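Local coordinates for protein PlaB phospholipase (Legionella pneumophila, PDB 6ZTI) that is a phospholipase of the alpha/beta-hydrolase class, linked to Legionella virulence, whose activity is controlled by NAD(H)-mediated assembly into a tetramer, at residues Gln426-Tyr431 with Arg465-Ile470; Phe345-Asp350 with Phe415-Tyr420; Gly411-Arg416 with Lys445-Asn450. All blocks are in the same frame, centred on the assembly; numbering follows the deposited sequence.

Contact 1 (Gln426-Tyr431 with Arg465-Ile470); sequences QALAYY and RTVFRI
Leu428, just ahead of strand 429-439 of the mixed sheet, meets Thr466 and Val467 where a short 3-10 turn leads into strand 468-471. The second segment opens with Arg465, whose NH1 forms a salt bridge with Asp82 of the second subunit. Next comes Thr466, whose CB lies 4.2 Å from Leu428 CD2, a loose apolar touch, while its hydroxyl OG1 is engaged elsewhere by Lys482 O. Val467 makes the closest approach: its CG2 stands 3.7 Å from Leu428 CB. With Val467 CG1 anti to the backbone N (chi1 170°), CG2 falls beside that N and is the branch that touches. Leu428 is thus met at its root by one residue and at its CD2 branch by the other, and Asp64 of the second subunit accepts a hydrogen bond from its backbone N. Further on, strand 468-471 pairs antiparallel with a strand of the second subunit, making beta structure that spans the interface; the Phe468 ring meets Phe76 and Tyr60 of that chain. Arg469 also forms a salt bridge with Asp82 of the second subunit, and its guanidinium carries Arg465 CB over one face, 3.7 Å above the plane. The near end of that group is fixed by a bond from Arg469 NE to Phe468 O, 2.9 Å long and 162° at the hydrogen.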
# COMPACT_ATOMS: atom_id res chain seq x y z
N GLN B 426 6.94 -21.45 -16.74
CA GLN B 426 6.41 -20.25 -16.11
C GLN B 426 7.52 -19.30 -15.67
O GLN B 426 7.40 -18.08 -15.84
CB GLN B 426 5.54 -20.64 -14.91
CG GLN B 426 4.41 -21.58 -15.27
CD GLN B 426 3.63 -22.03 -14.06
OE1 GLN B 426 3.86 -21.56 -12.94
NE2 GLN B 426 2.69 -22.95 -14.27
N ALA B 427 8.58 -19.84 -15.09
CA ALA B 427 9.73 -19.05 -14.66
C ALA B 427 10.94 -19.96 -14.60
O ALA B 427 10.82 -21.18 -14.47
CB ALA B 427 9.48 -18.40 -13.29
N LEU B 428 12.12 -19.35 -14.70
CA LEU B 428 13.36 -20.11 -14.64
C LEU B 428 13.75 -20.50 -13.22
O LEU B 428 14.60 -21.38 -13.04
CB LEU B 428 14.48 -19.30 -15.31
CG LEU B 428 14.28 -19.17 -16.82
CD1 LEU B 428 15.25 -18.19 -17.42
CD2 LEU B 428 14.42 -20.53 -17.51
N ALA B 429 13.15 -19.86 -12.21
CA ALA B 429 13.24 -20.28 -10.82
C ALA B 429 11.83 -20.68 -10.38
O ALA B 429 10.90 -19.88 -10.49
CB ALA B 429 13.79 -19.15 -9.94
N TYR B 430 11.68 -21.91 -9.89
CA TYR B 430 10.35 -22.45 -9.65
C TYR B 430 10.43 -23.52 -8.57
O TYR B 430 11.51 -23.90 -8.11
CB TYR B 430 9.74 -23.02 -10.93
CG TYR B 430 10.54 -24.16 -11.47
CD1 TYR B 430 11.70 -23.94 -12.19
CD2 TYR B 430 10.16 -25.47 -11.23
CE1 TYR B 430 12.46 -24.99 -12.67
CE2 TYR B 430 10.91 -26.53 -11.71
CZ TYR B 430 12.06 -26.28 -12.43
OH TYR B 430 12.81 -27.34 -12.90
N TYR B 431 9.26 -24.04 -8.19
CA TYR B 431 9.12 -24.98 -7.08
C TYR B 431 8.30 -26.18 -7.52
O TYR B 431 7.32 -26.05 -8.25
CB TYR B 431 8.42 -24.32 -5.87
CG TYR B 431 9.18 -23.15 -5.32
CD1 TYR B 431 10.22 -23.35 -4.42
CD2 TYR B 431 8.88 -21.87 -5.70
CE1 TYR B 431 10.94 -22.28 -3.92
CE2 TYR B 431 9.58 -20.80 -5.22
CZ TYR B 431 10.61 -21.01 -4.32
OH TYR B 431 11.31 -19.93 -3.83
N ARG B 465 19.12 -24.41 -15.70
CA ARG B 465 20.48 -24.11 -16.12
C ARG B 465 20.55 -22.94 -17.10
O ARG B 465 21.62 -22.36 -17.26
CB ARG B 465 21.13 -25.35 -16.73
CG ARG B 465 21.34 -26.44 -15.71
CD ARG B 465 22.18 -27.59 -16.19
NE ARG B 465 22.20 -28.66 -15.18
CZ ARG B 465 23.18 -29.54 -15.04
NH1 ARG B 465 24.25 -29.49 -15.83
NH2 ARG B 465 23.09 -30.47 -14.10
N THR B 466 19.43 -22.56 -17.72
CA THR B 466 19.47 -21.45 -18.66
C THR B 466 19.81 -20.13 -17.98
O THR B 466 20.33 -19.22 -18.64
CB THR B 466 18.14 -21.34 -19.39
OG1 THR B 466 17.98 -22.48 -20.25
CG2 THR B 466 18.08 -20.07 -20.23
N VAL B 467 19.55 -20.01 -16.67
CA VAL B 467 19.83 -18.75 -15.98
C VAL B 467 21.26 -18.29 -16.23
O VAL B 467 21.53 -17.08 -16.24
CB VAL B 467 19.50 -18.90 -14.48
CG1 VAL B 467 20.00 -17.71 -13.69
CG2 VAL B 467 17.99 -19.07 -14.29
N PHE B 468 22.19 -19.22 -16.44
CA PHE B 468 23.56 -18.85 -16.77
C PHE B 468 24.20 -19.97 -17.58
O PHE B 468 24.27 -21.11 -17.11
CB PHE B 468 24.39 -18.56 -15.51
CG PHE B 468 25.53 -17.61 -15.73
CD1 PHE B 468 26.44 -17.81 -16.76
CD2 PHE B 468 25.70 -16.51 -14.90
CE1 PHE B 468 27.50 -16.93 -16.97
CE2 PHE B 468 26.75 -15.62 -15.10
CZ PHE B 468 27.66 -15.83 -16.14
N ARG B 469 24.68 -19.63 -18.77
CA ARG B 469 25.46 -20.54 -19.60
C ARG B 469 26.72 -19.82 -20.05
O ARG B 469 26.78 -18.59 -20.10
CB ARG B 469 24.65 -21.02 -20.83
CG ARG B 469 23.34 -21.74 -20.51
CD ARG B 469 23.55 -23.22 -20.21
NE ARG B 469 23.96 -23.45 -18.82
CZ ARG B 469 24.44 -24.60 -18.36
NH1 ARG B 469 24.59 -25.63 -19.17
NH2 ARG B 469 24.79 -24.72 -17.08
N ILE B 470 27.76 -20.60 -20.39
CA ILE B 470 28.95 -20.06 -21.03
C ILE B 470 29.26 -20.89 -22.27
O ILE B 470 29.05 -22.11 -22.28
CB ILE B 470 30.17 -20.02 -20.08
CG1 ILE B 470 30.60 -21.43 -19.66
CG2 ILE B 470 29.85 -19.19 -18.85
CD1 ILE B 470 31.88 -21.45 -18.85

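Contact 2 (Phe345-Asp350 with Phe415-Tyr420)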
# COMPACT_ATOMS: atom_id res chain seq x y z
N PHE B 345 1.07 -22.77 9.67
CA PHE B 345 1.98 -23.16 8.59
C PHE B 345 2.99 -22.06 8.35
O PHE B 345 2.65 -20.87 8.31
CB PHE B 345 1.25 -23.43 7.27
CG PHE B 345 0.29 -24.60 7.31
CD1 PHE B 345 0.72 -25.87 7.02
CD2 PHE B 345 -1.05 -24.39 7.57
CE1 PHE B 345 -0.17 -26.92 7.04
CE2 PHE B 345 -1.93 -25.44 7.60
CZ PHE B 345 -1.50 -26.70 7.33
N ARG B 346 4.24 -22.47 8.19
CA ARG B 346 5.34 -21.61 7.80
C ARG B 346 5.94 -22.18 6.53
O ARG B 346 6.47 -23.29 6.54
CB ARG B 346 6.39 -21.53 8.90
CG ARG B 346 7.47 -20.54 8.60
CD ARG B 346 8.64 -20.72 9.53
NE ARG B 346 9.58 -19.61 9.42
CZ ARG B 346 10.84 -19.67 9.80
NH1 ARG B 346 11.33 -20.80 10.31
NH2 ARG B 346 11.62 -18.61 9.67
N LEU B 347 5.84 -21.42 5.45
CA LEU B 347 6.30 -21.84 4.13
C LEU B 347 7.57 -21.10 3.75
O LEU B 347 7.54 -19.88 3.56
CB LEU B 347 5.21 -21.58 3.09
CG LEU B 347 4.76 -22.70 2.15
CD1 LEU B 347 5.89 -23.67 1.82
CD2 LEU B 347 3.56 -23.42 2.75
N ILE B 348 8.66 -21.84 3.57
CA ILE B 348 9.95 -21.28 3.23
C ILE B 348 10.58 -22.12 2.13
O ILE B 348 10.03 -23.15 1.71
CB ILE B 348 10.89 -21.21 4.46
CG1 ILE B 348 10.99 -22.59 5.11
CG2 ILE B 348 10.37 -20.19 5.47
CD1 ILE B 348 12.05 -22.68 6.20
N ASP B 349 11.74 -21.67 1.64
CA ASP B 349 12.55 -22.44 0.72
C ASP B 349 13.96 -22.53 1.27
O ASP B 349 14.28 -21.94 2.31
CB ASP B 349 12.53 -21.86 -0.70
CG ASP B 349 13.35 -20.58 -0.87
OD1 ASP B 349 14.22 -20.24 -0.04
OD2 ASP B 349 13.11 -19.91 -1.90
N ASP B 350 14.79 -23.28 0.58
CA ASP B 350 16.13 -23.61 1.05
C ASP B 350 17.14 -22.50 0.82
O ASP B 350 18.33 -22.71 1.10
CB ASP B 350 16.63 -24.89 0.40
CG ASP B 350 16.65 -24.82 -1.12
OD1 ASP B 350 15.86 -24.06 -1.72
OD2 ASP B 350 17.45 -25.56 -1.73
N PHE B 415 -0.97 -33.28 3.69
CA PHE B 415 -0.84 -31.93 3.16
C PHE B 415 -0.35 -32.00 1.72
O PHE B 415 0.46 -32.86 1.36
CB PHE B 415 0.18 -31.09 3.93
CG PHE B 415 -0.09 -30.97 5.38
CD1 PHE B 415 -1.35 -30.66 5.84
CD2 PHE B 415 0.93 -31.14 6.29
CE1 PHE B 415 -1.59 -30.53 7.18
CE2 PHE B 415 0.69 -31.02 7.65
CZ PHE B 415 -0.57 -30.72 8.09
N ARG B 416 -0.80 -31.05 0.91
CA ARG B 416 -0.22 -30.81 -0.40
C ARG B 416 0.00 -29.31 -0.52
O ARG B 416 -0.90 -28.51 -0.23
CB ARG B 416 -1.11 -31.34 -1.52
CG ARG B 416 -0.69 -30.86 -2.88
CD ARG B 416 -1.47 -31.55 -4.02
NE ARG B 416 -0.83 -32.79 -4.46
CZ ARG B 416 -0.93 -33.32 -5.69
NH1 ARG B 416 -1.65 -32.72 -6.63
NH2 ARG B 416 -0.28 -34.45 -5.98
N VAL B 417 1.21 -28.93 -0.92
CA VAL B 417 1.60 -27.53 -1.07
C VAL B 417 2.03 -27.34 -2.51
O VAL B 417 2.95 -28.02 -3.00
CB VAL B 417 2.74 -27.13 -0.12
CG1 VAL B 417 3.14 -25.69 -0.41
CG2 VAL B 417 2.32 -27.29 1.30
N LYS B 418 1.37 -26.41 -3.19
CA LYS B 418 1.71 -26.01 -4.55
C LYS B 418 2.20 -24.56 -4.47
O LYS B 418 1.40 -23.65 -4.22
CB LYS B 418 0.48 -26.14 -5.45
CG LYS B 418 0.71 -25.87 -6.93
CD LYS B 418 -0.61 -25.97 -7.69
CE LYS B 418 -0.47 -25.56 -9.14
NZ LYS B 418 -1.71 -24.93 -9.69
N ALA B 419 3.50 -24.36 -4.65
CA ALA B 419 4.06 -23.01 -4.64
C ALA B 419 4.25 -22.56 -6.09
O ALA B 419 4.36 -23.39 -7.00
CB ALA B 419 5.38 -22.97 -3.88
N TYR B 420 4.25 -21.25 -6.29
CA TYR B 420 4.36 -20.69 -7.63
C TYR B 420 5.59 -19.79 -7.70
O TYR B 420 5.97 -19.18 -6.70
CB TYR B 420 3.11 -19.88 -8.02
CG TYR B 420 1.86 -20.70 -7.94
CD1 TYR B 420 1.40 -21.41 -9.03
CD2 TYR B 420 1.15 -20.78 -6.75
CE1 TYR B 420 0.26 -22.18 -8.93
CE2 TYR B 420 0.03 -21.54 -6.65
CZ TYR B 420 -0.42 -22.24 -7.74
OH TYR B 420 -1.55 -23.00 -7.61
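Strands 345-349 and 415-419 face each other inside the mixed sheet without being paired in it: Leu347 and Val417 make the nearest backbone approach at 9.0 Å between CA atoms, and no hydrogen bond crosses. The two run in the same general sense but clearly inclined to each other, and alternate residues, Phe345 and Leu347 on one side, Phe415 and Val417 on the other, point toward the other strand. The aromatic pair is T-shaped, with the edge of Phe345 directed at the face of Phe415. Ring centroids are 5.2 Å apart, the planes stand at 81°, and Phe345 CE1 lies 3.8 Å above the Phe415 plane, over its centre. Phe345 CZ shares the approach, 3.8 Å from Phe415 CE1. Two residues further along each strand, Leu347 and Val417 reach toward each other tip to tip. Val417 CG1, anti to the backbone N (chi1 176°), sits 3.9 Å from Leu347 CD2 and 4.1 Å from Leu347 CD1, so a single methyl faces both branches of the fork. Leu360 of strand 358-364 packs against Phe345, Leu347 and Val417, and Leu362 against Phe415; both leucines belong to the NAD(+)-binding sites. All four touching side chains are buried and apolar, so cohesion rests on dispersion plus the electrostatic match of C-H edge to pi face, and the touching groups bring no polar atom that would need a partner.

Contact 3 (Gly411-Arg416 with Lys445-Asn450)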
# COMPACT_ATOMS: atom_id res chain seq x y z
N GLY B 411 -8.02 -43.65 7.95
CA GLY B 411 -7.25 -42.85 8.87
C GLY B 411 -6.33 -41.85 8.20
O GLY B 411 -5.55 -41.19 8.90
N ASN B 412 -6.40 -41.70 6.88
CA ASN B 412 -5.43 -40.89 6.16
C ASN B 412 -5.67 -39.40 6.36
O ASN B 412 -6.81 -38.92 6.33
CB ASN B 412 -5.46 -41.20 4.66
CG ASN B 412 -4.90 -42.58 4.34
OD1 ASN B 412 -4.36 -43.27 5.21
ND2 ASN B 412 -5.02 -42.99 3.08
N LEU B 413 -4.57 -38.67 6.54
CA LEU B 413 -4.59 -37.21 6.53
C LEU B 413 -3.24 -36.75 6.00
O LEU B 413 -2.20 -37.26 6.41
CB LEU B 413 -4.82 -36.62 7.91
CG LEU B 413 -4.76 -35.09 7.99
CD1 LEU B 413 -5.88 -34.47 7.19
CD2 LEU B 413 -4.85 -34.65 9.46
N GLY B 414 -3.27 -35.75 5.12
CA GLY B 414 -2.05 -35.25 4.53
C GLY B 414 -2.11 -33.78 4.17
O GLY B 414 -3.14 -33.11 4.34
N PHE B 415 -0.97 -33.28 3.69
CA PHE B 415 -0.84 -31.93 3.16
C PHE B 415 -0.35 -32.00 1.72
O PHE B 415 0.46 -32.86 1.36
CB PHE B 415 0.18 -31.09 3.93
CG PHE B 415 -0.09 -30.97 5.38
CD1 PHE B 415 -1.35 -30.66 5.84
CD2 PHE B 415 0.93 -31.14 6.29
CE1 PHE B 415 -1.59 -30.53 7.18
CE2 PHE B 415 0.69 -31.02 7.65
CZ PHE B 415 -0.57 -30.72 8.09
N ARG B 416 -0.80 -31.05 0.91
CA ARG B 416 -0.22 -30.81 -0.40
C ARG B 416 0.00 -29.31 -0.52
O ARG B 416 -0.90 -28.51 -0.23
CB ARG B 416 -1.11 -31.34 -1.52
CG ARG B 416 -0.69 -30.86 -2.88
CD ARG B 416 -1.47 -31.55 -4.02
NE ARG B 416 -0.83 -32.79 -4.46
CZ ARG B 416 -0.93 -33.32 -5.69
NH1 ARG B 416 -1.65 -32.72 -6.63
NH2 ARG B 416 -0.28 -34.45 -5.98
N LYS B 445 0.52 -38.98 15.30
CA LYS B 445 -0.33 -38.07 14.54
C LYS B 445 0.06 -36.62 14.80
O LYS B 445 0.61 -36.27 15.84
CB LYS B 445 -1.79 -38.29 14.89
CG LYS B 445 -2.13 -38.19 16.36
CD LYS B 445 -3.45 -38.90 16.65
CE LYS B 445 -4.52 -37.93 17.10
NZ LYS B 445 -4.23 -37.36 18.46
N ILE B 446 -0.23 -35.76 13.82
CA ILE B 446 0.16 -34.36 13.90
C ILE B 446 -0.91 -33.46 14.53
O ILE B 446 -0.59 -32.31 14.88
CB ILE B 446 0.51 -33.83 12.50
CG1 ILE B 446 -0.73 -33.74 11.62
CG2 ILE B 446 1.54 -34.75 11.84
CD1 ILE B 446 -0.45 -33.21 10.24
N LEU B 447 -2.14 -33.94 14.66
CA LEU B 447 -3.23 -33.18 15.27
C LEU B 447 -3.62 -33.80 16.59
O LEU B 447 -3.74 -35.03 16.71
CB LEU B 447 -4.48 -33.15 14.39
CG LEU B 447 -4.43 -32.48 13.05
CD1 LEU B 447 -5.80 -32.58 12.43
CD2 LEU B 447 -3.99 -31.04 13.17
N HIS B 448 -3.85 -32.94 17.58
CA HIS B 448 -4.36 -33.34 18.88
C HIS B 448 -5.44 -32.34 19.28
O HIS B 448 -5.32 -31.15 18.97
CB HIS B 448 -3.27 -33.37 19.94
CG HIS B 448 -2.13 -34.26 19.60
ND1 HIS B 448 -2.12 -35.60 19.92
CD2 HIS B 448 -0.96 -34.01 18.97
CE1 HIS B 448 -0.99 -36.14 19.49
NE2 HIS B 448 -0.27 -35.19 18.92
N PRO B 449 -6.48 -32.79 19.96
CA PRO B 449 -7.48 -31.85 20.45
C PRO B 449 -6.87 -30.89 21.45
O PRO B 449 -5.99 -31.26 22.22
CB PRO B 449 -8.54 -32.75 21.09
CG PRO B 449 -7.79 -34.02 21.46
CD PRO B 449 -6.77 -34.18 20.38
N ASN B 450 -7.34 -29.65 21.41
CA ASN B 450 -6.87 -28.58 22.29
C ASN B 450 -5.39 -28.25 22.10
O ASN B 450 -4.79 -27.68 23.00
CB ASN B 450 -7.12 -28.90 23.76
CG ASN B 450 -8.56 -29.23 24.04
OD1 ASN B 450 -9.47 -28.59 23.51
ND2 ASN B 450 -8.77 -30.26 24.83
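Phe415 and Ile446 come at each other from opposite directions, whereas Leu413 and Leu447 cross at about a right angle. Both pairs pack the loop between strands 429-439 and 452-463 against strand 412-419 of the mixed sheet. The backbones stay apart, with the CA atoms of Leu413 and Lys445 nearest at 9.1 Å, and side chains bridge the distance. The CB of Phe415 does not face the loop, but the far end of its ring does: CZ is 3.3 Å from Ile446 CD1, a tight fit, and CE2 is 3.6 Å from the same methyl. The approach is oblique to the ring. Ile446 holds CG1 between its backbone N and carbonyl carbon (chi1 69°), and an extended chi2 of 179° then carries CD1 out to the ring. In the second pair Leu413, with CG anti to the backbone N (chi1 176°), brings its CD2 branch to 3.7 Å from Leu447 CD1, so each leucine touches through one methyl. Ile404 and Tyr397 of helix 397-404 pack on Leu413 and Leu447 respectively, while Met250 of strand 245-252 packs on Ile446. The side chain of Leu413 also comes about 4 Å from that of Leu373, an NAD(+)-binding residue. Within the loop Lys445 NZ gives a weak hydrogen bond of 3.0 Å to Leu447 O.

Overall arrangement
All three contacts reach the mixed sheet of the chain. Contacts 2 and 3 share Phe415 and Arg416 on strand 412-419, with centres about 17 Å apart. Contact 1, on the neighbouring strand 429-439, has its centre about 20 Å from that of contact 2 and touches it through Tyr431 OH, 2.6 Å from Asp349 OD2, a probable hydrogen bond. Contacts 1 and 3 have centres about 36 Å apart and nearest atoms about 11 Å apart. Along the chain contact 2 closes before contact 1 opens, while the segments of contacts 1 and 3 alternate. The series thus runs from packing near the NAD(+)-binding residues to strand 468-471, which pairs with a strand of the second subunit, consistent with this domain serving both nucleotide binding and tetramer assembly.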